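Local coordinates for protein tyrosine aminotransferase (PDB 4IX8) that probably catalyses the pyridoxal phosphate-dependent transfer of the amino group of tyrosine to 2-oxoglutarate, at residues N103-A111 and E311-V320; S147-T155 and F171-Y181. One frame throughout, in Å; residues are numbered along the deposited sequence.

Contact 1: residues N103-A111 and E311-V320; sequences NGYPPTVGA and ERLTQLIAGV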
# COMPACT_ATOMS: atom_id res chain seq x y z
N ASN A 103 12.95 -12.82 -4.18
CA ASN A 103 13.17 -11.40 -4.40
C ASN A 103 12.49 -10.98 -5.69
O ASN A 103 12.52 -9.79 -6.05
CB ASN A 103 14.67 -11.07 -4.48
CG ASN A 103 15.42 -11.37 -3.17
OD1 ASN A 103 14.82 -11.54 -2.09
ND2 ASN A 103 16.75 -11.43 -3.27
N GLY A 104 11.88 -11.93 -6.38
CA GLY A 104 11.25 -11.62 -7.67
C GLY A 104 9.82 -11.12 -7.51
O GLY A 104 9.30 -11.10 -6.41
N TYR A 105 9.21 -10.69 -8.62
CA TYR A 105 7.83 -10.25 -8.66
C TYR A 105 6.91 -11.38 -8.26
O TYR A 105 7.00 -12.44 -8.85
CB TYR A 105 7.41 -9.83 -10.07
CG TYR A 105 7.87 -8.47 -10.48
CD1 TYR A 105 7.33 -7.35 -9.89
CD2 TYR A 105 8.85 -8.30 -11.45
CE1 TYR A 105 7.75 -6.09 -10.24
CE2 TYR A 105 9.27 -7.05 -11.81
CZ TYR A 105 8.72 -5.95 -11.20
OH TYR A 105 9.14 -4.68 -11.53
N PRO A 106 6.01 -11.16 -7.29
CA PRO A 106 4.92 -12.08 -7.02
C PRO A 106 3.74 -11.79 -7.93
O PRO A 106 3.68 -10.70 -8.51
CB PRO A 106 4.52 -11.77 -5.62
CG PRO A 106 4.73 -10.28 -5.55
CD PRO A 106 5.95 -10.00 -6.38
N PRO A 107 2.81 -12.73 -8.04
CA PRO A 107 1.55 -12.42 -8.72
C PRO A 107 0.86 -11.28 -7.99
O PRO A 107 0.97 -11.25 -6.76
CB PRO A 107 0.75 -13.72 -8.63
CG PRO A 107 1.81 -14.82 -8.32
CD PRO A 107 2.88 -14.12 -7.54
N THR A 108 0.15 -10.38 -8.69
CA THR A 108 -0.32 -9.15 -8.05
C THR A 108 -1.38 -9.46 -7.00
O THR A 108 -1.68 -8.66 -6.17
CB THR A 108 -0.92 -8.17 -9.07
OG1 THR A 108 -2.08 -8.76 -9.67
CG2 THR A 108 0.12 -7.79 -10.11
N VAL A 109 -1.99 -10.62 -7.11
CA VAL A 109 -3.05 -11.06 -6.25
C VAL A 109 -2.51 -11.81 -5.02
O VAL A 109 -3.27 -12.11 -4.10
CB VAL A 109 -4.03 -11.90 -7.11
CG1 VAL A 109 -4.87 -12.85 -6.33
CG2 VAL A 109 -4.94 -10.96 -7.85
N GLY A 110 -1.22 -12.13 -5.03
CA GLY A 110 -0.58 -12.85 -3.95
C GLY A 110 0.06 -14.13 -4.45
O GLY A 110 -0.32 -14.69 -5.49
N ALA A 111 1.08 -14.57 -3.73
CA ALA A 111 1.76 -15.84 -4.01
C ALA A 111 0.77 -16.99 -3.82
O ALA A 111 0.01 -16.99 -2.84
CB ALA A 111 2.93 -15.99 -3.11
N GLU A 311 -9.34 -8.27 -7.99
CA GLU A 311 -8.17 -8.82 -8.63
C GLU A 311 -7.58 -7.87 -9.63
O GLU A 311 -6.36 -7.67 -9.68
CB GLU A 311 -8.50 -10.11 -9.33
CG GLU A 311 -8.80 -11.23 -8.40
CD GLU A 311 -8.96 -12.55 -9.13
OE1 GLU A 311 -8.10 -12.82 -10.01
OE2 GLU A 311 -9.90 -13.32 -8.81
N ARG A 312 -8.43 -7.33 -10.47
CA ARG A 312 -7.93 -6.41 -11.47
C ARG A 312 -7.23 -5.25 -10.82
O ARG A 312 -6.18 -4.81 -11.31
CB ARG A 312 -9.07 -5.88 -12.35
CG ARG A 312 -9.62 -6.89 -13.26
CD ARG A 312 -10.60 -6.25 -14.23
NE ARG A 312 -11.13 -7.29 -15.11
CZ ARG A 312 -11.94 -7.09 -16.13
NH1 ARG A 312 -12.36 -5.86 -16.42
NH2 ARG A 312 -12.34 -8.12 -16.85
N LEU A 313 -7.81 -4.75 -9.73
CA LEU A 313 -7.29 -3.57 -9.04
C LEU A 313 -5.99 -3.81 -8.25
O LEU A 313 -5.25 -2.86 -7.98
CB LEU A 313 -8.35 -3.00 -8.09
CG LEU A 313 -9.55 -2.29 -8.75
CD1 LEU A 313 -10.48 -1.73 -7.69
CD2 LEU A 313 -9.11 -1.17 -9.63
N THR A 314 -5.63 -5.06 -7.99
CA THR A 314 -4.31 -5.33 -7.40
C THR A 314 -3.21 -4.98 -8.39
O THR A 314 -2.05 -4.85 -8.01
CB THR A 314 -4.12 -6.79 -7.00
OG1 THR A 314 -4.18 -7.63 -8.17
CG2 THR A 314 -5.16 -7.20 -6.01
N GLN A 315 -3.56 -4.85 -9.66
CA GLN A 315 -2.51 -4.57 -10.64
C GLN A 315 -1.92 -3.19 -10.41
O GLN A 315 -0.79 -2.92 -10.83
CB GLN A 315 -3.05 -4.69 -12.06
CG GLN A 315 -3.50 -6.12 -12.40
CD GLN A 315 -4.28 -6.27 -13.73
OE1 GLN A 315 -4.97 -5.34 -14.21
NE2 GLN A 315 -4.21 -7.47 -14.29
N LEU A 316 -2.65 -2.31 -9.75
CA LEU A 316 -2.20 -0.92 -9.73
C LEU A 316 -0.92 -0.65 -8.94
O LEU A 316 -0.13 0.16 -9.37
CB LEU A 316 -3.32 -0.04 -9.24
CG LEU A 316 -4.49 -0.02 -10.21
CD1 LEU A 316 -5.69 0.64 -9.58
CD2 LEU A 316 -4.13 0.67 -11.50
N ILE A 317 -0.72 -1.29 -7.78
CA ILE A 317 0.57 -1.17 -7.08
C ILE A 317 1.41 -2.43 -7.27
O ILE A 317 2.56 -2.47 -6.83
CB ILE A 317 0.39 -0.89 -5.57
CG1 ILE A 317 -0.16 -2.11 -4.82
CG2 ILE A 317 -0.52 0.36 -5.41
CD1 ILE A 317 -0.04 -1.95 -3.33
N ALA A 318 0.82 -3.44 -7.90
CA ALA A 318 1.50 -4.67 -8.33
C ALA A 318 1.93 -5.52 -7.14
O ALA A 318 2.98 -6.16 -7.17
CB ALA A 318 2.71 -4.35 -9.22
N GLY A 319 1.12 -5.57 -6.09
CA GLY A 319 1.28 -6.64 -5.12
C GLY A 319 2.01 -6.32 -3.82
O GLY A 319 2.11 -5.16 -3.41
N VAL A 320 2.51 -7.38 -3.19
CA VAL A 320 2.92 -7.35 -1.78
C VAL A 320 4.29 -7.97 -1.55
O VAL A 320 4.63 -8.94 -2.22
CB VAL A 320 1.88 -8.11 -0.92
CG1 VAL A 320 2.29 -8.16 0.54
CG2 VAL A 320 0.55 -7.45 -1.06
O HOH W 1 3.89 -8.09 -8.81
O HOH W 2 1.64 -10.00 -4.24
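Thr108 and Thr314 meet hydroxyl to hydroxyl, their side chains crossing at a slant. Thr108 OG1 donates to Thr314 OG1 at 2.8 Å, and Thr314 OG1 in turn donates to Glu311 O at 2.7 Å, so the two bonds form a short chain ending on a carbonyl of helix 304-313 that also accepts from Thr314 N. In Thr108 a chi1 of 64° puts the methyl anti to the carbonyl carbon, where CG2 lies 3.8 Å from Ala318 CA. Val109 covers the flank of this chain: its CG2 rests 3.4 Å from Thr314 OG1 and also against the CB and CG of Glu311. Beyond the threonines, water takes over. Water 1 donates to Pro106 O and Ala318 O, while water 2 joins Pro107 O to Val320 N, accepting from the latter. Between them Gly319 brings its CA to 3.7 Å from Thr108 O. The 103-111 loop also serves the dimer: Tyr105 OH bonds the pyridoxal-lysine of the second subunit. Around the contact, the loop leads into helix 112-122, Val109 pairs by backbone with Ile142, Thr314 leans on Ile141 of strand 140-143, and Gln325 of helix 322-331 bonds both Ala111 N and Val320 O.

Contact 2: residues S147-T155 and F171-Y181; sequences SQAIVLALT and FPHYKSVCDSY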
# COMPACT_ATOMS: atom_id res chain seq x y z
N SER A 147 -5.40 -2.36 5.28
CA SER A 147 -5.73 -1.06 4.70
C SER A 147 -5.89 -1.17 3.19
O SER A 147 -6.85 -0.65 2.65
CB SER A 147 -4.67 -0.03 5.06
OG SER A 147 -4.67 0.21 6.48
N GLN A 148 -5.01 -1.88 2.50
CA GLN A 148 -5.25 -2.03 1.06
C GLN A 148 -6.47 -2.91 0.81
O GLN A 148 -7.26 -2.67 -0.12
CB GLN A 148 -4.04 -2.65 0.32
CG GLN A 148 -4.19 -2.46 -1.22
CD GLN A 148 -3.44 -3.47 -2.07
OE1 GLN A 148 -2.94 -4.48 -1.58
NE2 GLN A 148 -3.34 -3.18 -3.34
N ALA A 149 -6.65 -3.93 1.66
CA ALA A 149 -7.80 -4.81 1.48
C ALA A 149 -9.09 -4.00 1.54
O ALA A 149 -10.04 -4.28 0.78
CB ALA A 149 -7.83 -5.88 2.52
N ILE A 150 -9.10 -2.96 2.36
CA ILE A 150 -10.26 -2.08 2.45
C ILE A 150 -10.43 -1.26 1.19
O ILE A 150 -11.51 -1.12 0.69
CB ILE A 150 -10.13 -1.15 3.63
CG1 ILE A 150 -10.30 -1.98 4.92
CG2 ILE A 150 -11.20 -0.05 3.58
CD1 ILE A 150 -9.95 -1.23 6.25
N VAL A 151 -9.34 -0.70 0.68
CA VAL A 151 -9.40 0.01 -0.59
C VAL A 151 -9.95 -0.87 -1.69
O VAL A 151 -10.85 -0.46 -2.41
CB VAL A 151 -8.01 0.51 -1.01
CG1 VAL A 151 -8.04 1.08 -2.47
CG2 VAL A 151 -7.54 1.55 -0.03
N LEU A 152 -9.37 -2.06 -1.85
CA LEU A 152 -9.78 -2.94 -2.93
C LEU A 152 -11.23 -3.36 -2.79
O LEU A 152 -11.98 -3.37 -3.75
CB LEU A 152 -8.90 -4.19 -2.95
CG LEU A 152 -7.47 -3.93 -3.31
CD1 LEU A 152 -6.66 -5.16 -2.98
CD2 LEU A 152 -7.31 -3.54 -4.78
N ALA A 153 -11.66 -3.69 -1.58
CA ALA A 153 -13.03 -4.12 -1.38
C ALA A 153 -14.02 -3.02 -1.79
O ALA A 153 -14.99 -3.27 -2.52
CB ALA A 153 -13.26 -4.55 0.07
N LEU A 154 -13.80 -1.80 -1.31
CA LEU A 154 -14.76 -0.74 -1.56
C LEU A 154 -14.69 -0.20 -2.98
O LEU A 154 -15.73 0.05 -3.57
CB LEU A 154 -14.53 0.39 -0.58
CG LEU A 154 -15.31 0.37 0.73
CD1 LEU A 154 -15.54 -1.00 1.27
CD2 LEU A 154 -14.53 1.17 1.77
N THR A 155 -13.50 0.02 -3.53
CA THR A 155 -13.43 0.71 -4.82
C THR A 155 -13.69 -0.27 -5.98
O THR A 155 -13.83 0.14 -7.11
CB THR A 155 -12.06 1.42 -5.00
OG1 THR A 155 -11.00 0.48 -5.00
CG2 THR A 155 -11.84 2.38 -3.89
N PHE A 171 -12.81 2.11 13.60
CA PHE A 171 -11.48 2.29 13.00
C PHE A 171 -11.63 3.26 11.83
O PHE A 171 -12.43 3.02 10.95
CB PHE A 171 -10.97 0.93 12.51
CG PHE A 171 -9.62 0.97 11.84
CD1 PHE A 171 -8.50 1.44 12.49
CD2 PHE A 171 -9.47 0.47 10.55
CE1 PHE A 171 -7.25 1.46 11.85
CE2 PHE A 171 -8.23 0.48 9.91
CZ PHE A 171 -7.13 0.99 10.55
N PRO A 172 -10.90 4.38 11.85
CA PRO A 172 -11.26 5.46 10.92
C PRO A 172 -11.03 5.22 9.42
O PRO A 172 -11.50 6.02 8.61
CB PRO A 172 -10.36 6.62 11.37
CG PRO A 172 -9.69 6.20 12.66
CD PRO A 172 -9.84 4.74 12.81
N HIS A 173 -10.40 4.13 9.04
CA HIS A 173 -10.02 3.94 7.66
C HIS A 173 -11.23 3.75 6.73
O HIS A 173 -11.13 4.17 5.57
CB HIS A 173 -9.08 2.75 7.50
CG HIS A 173 -8.20 2.85 6.29
ND1 HIS A 173 -7.39 3.94 6.04
CD2 HIS A 173 -7.98 1.98 5.27
CE1 HIS A 173 -6.71 3.74 4.93
NE2 HIS A 173 -7.05 2.56 4.44
N TYR A 174 -12.33 3.14 7.19
CA TYR A 174 -13.49 2.96 6.30
C TYR A 174 -14.01 4.31 5.85
O TYR A 174 -14.22 4.56 4.64
CB TYR A 174 -14.60 2.14 6.97
CG TYR A 174 -14.09 0.76 7.18
CD1 TYR A 174 -14.17 -0.19 6.17
CD2 TYR A 174 -13.40 0.41 8.35
CE1 TYR A 174 -13.61 -1.48 6.34
CE2 TYR A 174 -12.84 -0.86 8.52
CZ TYR A 174 -12.95 -1.79 7.52
OH TYR A 174 -12.41 -3.05 7.68
N LYS A 175 -14.10 5.22 6.79
CA LYS A 175 -14.56 6.57 6.51
C LYS A 175 -13.58 7.31 5.60
O LYS A 175 -13.98 8.03 4.69
CB LYS A 175 -14.77 7.32 7.83
CG LYS A 175 -14.90 8.80 7.75
CD LYS A 175 -16.24 9.24 7.41
CE LYS A 175 -16.37 10.73 7.68
NZ LYS A 175 -17.34 11.26 6.71
N SER A 176 -12.30 7.12 5.86
CA SER A 176 -11.28 7.83 5.11
C SER A 176 -11.27 7.43 3.67
O SER A 176 -11.08 8.27 2.83
CB SER A 176 -9.89 7.61 5.73
OG SER A 176 -9.76 8.46 6.85
N VAL A 177 -11.43 6.13 3.40
CA VAL A 177 -11.43 5.59 2.04
C VAL A 177 -12.69 5.99 1.32
O VAL A 177 -12.64 6.44 0.18
CB VAL A 177 -11.30 4.07 2.07
CG1 VAL A 177 -11.56 3.43 0.71
CG2 VAL A 177 -9.95 3.70 2.59
N CYS A 178 -13.83 5.87 2.00
CA CYS A 178 -15.09 6.31 1.40
C CYS A 178 -15.02 7.76 0.92
O CYS A 178 -15.33 8.08 -0.22
CB CYS A 178 -16.23 6.21 2.40
SG CYS A 178 -16.83 4.52 2.62
N ASP A 179 -14.62 8.67 1.82
CA ASP A 179 -14.57 10.08 1.45
C ASP A 179 -13.55 10.30 0.34
O ASP A 179 -13.71 11.18 -0.50
CB ASP A 179 -14.21 10.96 2.65
CG ASP A 179 -15.32 11.02 3.72
OD1 ASP A 179 -16.49 10.73 3.40
OD2 ASP A 179 -15.00 11.35 4.89
N SER A 180 -12.47 9.53 0.36
CA SER A 180 -11.44 9.70 -0.64
C SER A 180 -12.00 9.42 -2.05
O SER A 180 -11.60 10.05 -3.03
CB SER A 180 -10.28 8.77 -0.38
OG SER A 180 -9.29 8.95 -1.35
N TYR A 181 -12.93 8.47 -2.12
CA TYR A 181 -13.43 7.99 -3.36
C TYR A 181 -14.83 8.46 -3.65
O TYR A 181 -15.42 8.03 -4.61
CB TYR A 181 -13.36 6.47 -3.41
CG TYR A 181 -11.95 5.96 -3.66
CD1 TYR A 181 -11.45 5.79 -4.95
CD2 TYR A 181 -11.12 5.68 -2.62
CE1 TYR A 181 -10.14 5.30 -5.15
CE2 TYR A 181 -9.83 5.20 -2.81
CZ TYR A 181 -9.35 5.02 -4.04
OH TYR A 181 -8.06 4.55 -4.13
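Val151 O is held twice by Thr155, four residues on in the same helix: Thr155 OG1 donates to it at 2.8 Å from above the carbonyl plane, and Thr155 N at 2.9 Å. This helix, 145-157, packs on helix 173-181, which forms the connection of the right-handed beta-alpha-beta crossover between parallel strands 163-168 and 184-191 in the large domain of the fold type I aminotransferases. The axes of segments 147-155 and 173-181 approach to 10.1 Å with a crossing angle of -45°. Ile150 carries the middle of the contact. Its CD1 lies over one face of the Tyr174 ring, 3.3 Å from Tyr174 CZ, a tight fit with the two side chains at about a right angle; the same methyl meets the edges of His173 and Phe171. Tyr174 OH is held by Asp249, which fixes the far end of that ring. The His173 imidazole is sandwiched off-centre, with Ser147 OG above one face and Val177 CG2 above the other. Ser147 CB comes 3.6 Å from His173 NE2, which bonds Leu316 O of the second subunit, while Ser147 OG bonds a phosphate oxygen of the pyridoxal-lysine at position 282. The contact thus reaches from cofactor to dimer interface. Further along, Val177 spreads its two branches: CG2 lies 4.1 Å from Ile150 CG2 and also touches Val151, whereas CG1 meets Leu154 CD2 at 3.9 Å. Leu154 CD2 also borders Cys178 SG. At the far end Tyr181 brings its OH toward Val151 CG1 and turns a face to Thr155. The chi1 of 63° that lets OG1 reach Val151 O also aims the Thr155 methyl at this ring in a CH-pi contact, CG2 standing 3.3 Å from the Tyr181 ring centroid and 1° off the ring normal.

How the contacts relate
Contacts 1 and 2 have centres 19 Å apart. In chain order the segments run 103-111, 147-155, 171-181 and 311-320, so both halves of contact 2 fall within the long span that contact 1 brings together. Helix 145-157 joins the two: it packs against helix 173-181 and also meets helix 304-313 and the turn after it, with Leu313 CD1 3.5 Å from Thr155 OG1 and Ile317 CD1 the same distance from Gln148 NE2. Strand 140-143 touches segments of both. Contact 2 lies nearer the centre of the chain, contact 1 further out. They also meet across the dimer, because His173 of contact 2 bonds Leu316 O in the 311-320 segment of the second subunit.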